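Local atomic coordinates of putative antitoxin VapB45 (PDB entry 5AF3), a protein that is possibly the antitoxin of a type II toxin-antitoxin system from Mycobacterium tuberculosis, with VapC45 as its cognate toxin. Residues 20-23 / 24-28. Sequence-based numbering, arbitrary orientation.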
loop_
_atom_site.group_PDB
_atom_site.type_symbol
_atom_site.label_atom_id
_atom_site.label_comp_id
_atom_site.label_asym_id
_atom_site.label_seq_id
_atom_site.Cartn_x
_atom_site.Cartn_y
_atom_site.Cartn_z
ATOM N N LEU A 20 18.115 0.218 -3.265
ATOM C CA LEU A 20 17.005 0.927 -3.933
ATOM C C LEU A 20 15.719 0.115 -3.894
ATOM O O LEU A 20 14.641 0.681 -3.823
ATOM C CB LEU A 20 17.333 1.375 -5.353
ATOM C CG LEU A 20 18.554 2.308 -5.512
ATOM C CD1 LEU A 20 18.819 2.593 -6.966
ATOM C CD2 LEU A 20 18.448 3.623 -4.707
ATOM N N ALA A 21 15.855 -1.204 -3.948
ATOM C CA ALA A 21 14.730 -2.131 -3.788
ATOM C C ALA A 21 13.961 -1.904 -2.469
ATOM O O ALA A 21 12.716 -1.804 -2.460
ATOM C CB ALA A 21 15.256 -3.601 -3.881
ATOM N N GLU A 22 14.703 -1.832 -1.365
ATOM C CA GLU A 22 14.099 -1.611 -0.042
ATOM C C GLU A 22 13.425 -0.253 0.006
ATOM O O GLU A 22 12.281 -0.141 0.441
ATOM C CB GLU A 22 15.143 -1.699 1.084
ATOM C CG GLU A 22 15.604 -3.143 1.440
ATOM C CD GLU A 22 17.022 -3.209 2.024
ATOM O OE1 GLU A 22 17.636 -2.131 2.243
ATOM O OE2 GLU A 22 17.525 -4.352 2.275
ATOM N N ALA A 23 14.138 0.779 -0.470
ATOM C CA ALA A 23 13.617 2.146 -0.393
ATOM C C ALA A 23 12.353 2.285 -1.226
ATOM O O ALA A 23 11.414 2.981 -0.849
ATOM C CB ALA A 23 14.694 3.147 -0.814
ATOM N N SER A 24 12.313 1.576 -2.354
ATOM C CA SER A 24 11.116 1.601 -3.201
ATOM C C SER A 24 9.896 1.080 -2.423
ATOM O O SER A 24 8.814 1.632 -2.530
ATOM C CB SER A 24 11.378 0.765 -4.471
ATOM O OG SER A 24 10.149 0.390 -5.067
ATOM N N ARG A 25 10.093 0.031 -1.624
ATOM C CA ARG A 25 8.987 -0.580 -0.868
ATOM C C ARG A 25 8.550 0.328 0.276
ATOM O O ARG A 25 7.363 0.646 0.419
ATOM C CB ARG A 25 9.405 -1.942 -0.313
ATOM C CG ARG A 25 9.704 -2.963 -1.364
ATOM C CD ARG A 25 9.990 -4.292 -0.717
ATOM N NE ARG A 25 11.297 -4.767 -1.166
ATOM C CZ ARG A 25 12.314 -5.078 -0.364
ATOM N NH1 ARG A 25 12.174 -5.008 0.965
ATOM N NH2 ARG A 25 13.463 -5.489 -0.904
ATOM N N TYR A 26 9.533 0.793 1.050
ATOM C CA TYR A 26 9.228 1.632 2.212
ATOM C C TYR A 26 8.579 2.975 1.866
ATOM O O TYR A 26 7.704 3.423 2.582
ATOM C CB TYR A 26 10.471 1.856 3.076
ATOM C CG TYR A 26 11.290 0.633 3.416
ATOM C CD1 TYR A 26 10.716 -0.664 3.502
ATOM C CD2 TYR A 26 12.655 0.756 3.654
ATOM C CE1 TYR A 26 11.516 -1.792 3.825
ATOM C CE2 TYR A 26 13.434 -0.359 3.973
ATOM C CZ TYR A 26 12.848 -1.616 4.056
ATOM O OH TYR A 26 13.671 -2.682 4.381
ATOM N N LEU A 27 9.067 3.617 0.791
ATOM C CA LEU A 27 8.571 4.919 0.314
ATOM C C LEU A 27 7.385 4.828 -0.657
ATOM O O LEU A 27 6.683 5.823 -0.882
ATOM C CB LEU A 27 9.704 5.701 -0.354
ATOM C CG LEU A 27 10.957 5.969 0.482
ATOM C CD1 LEU A 27 11.770 7.045 -0.273
ATOM C CD2 LEU A 27 10.660 6.353 1.900
ATOM N N VAL A 28 7.149 3.623 -1.182
ATOM C CA VAL A 28 6.087 3.390 -2.198
ATOM C C VAL A 28 6.345 4.283 -3.429
ATOM O O VAL A 28 5.575 5.217 -3.750
ATOM C CB VAL A 28 4.648 3.587 -1.646
ATOM C CG1 VAL A 28 3.615 3.004 -2.626
ATOM C CG2 VAL A 28 4.488 2.942 -0.275
#
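Ser24, Tyr26 and Leu27 donate their backbone N-H groups to the carbonyls of Leu20, Glu22 and Ala23 in i to i+4 bonds of one short helix, whereas Arg25 N is shared between two weak bonds, to Ala21 O (3.3 Å) and to Glu22 O. The straightest of these is Tyr26 N to Glu22 O, 3.0 Å long with an N-H...O angle of 172°. Two flat side chains approach Glu22 from different directions, roughly at right angles. The Tyr26 ring runs alongside its side chain in the same direction, its OH 3.5 Å from Glu22 CG, with carboxylate and ring planes only 13° apart; Glu22 O, which also takes the Tyr26 N-H, lies 3.2 Å above one face of this ring, offset toward the rim. The Arg25 chain bends at chi3 (-125°) and folds back along the helix, laying one face of its guanidinium over Glu22 CA, 3.9 Å above the plane. No salt bridge results: Glu22 OE2 stays 5.3 Å from Arg25 NH2, a separation at which any attraction is probably modest, and the two charged groups are nearly perpendicular. Glu22 OE1 is instead hydrogen-bonded to a residue close by in the chain. Ser24 OG hydrogen-bonds to Val29 O just past the helix end. On the buried side, Ala23 and Leu27 pack against Ile75 of helix 72-86, while Leu20 meets Ala35 of helix 31-38. Val28, with positive phi, is the C-prime residue of a Schellman motif that closes this first helix of the putative DNA-binding helix-turn-helix domain, directly before helix 31-38.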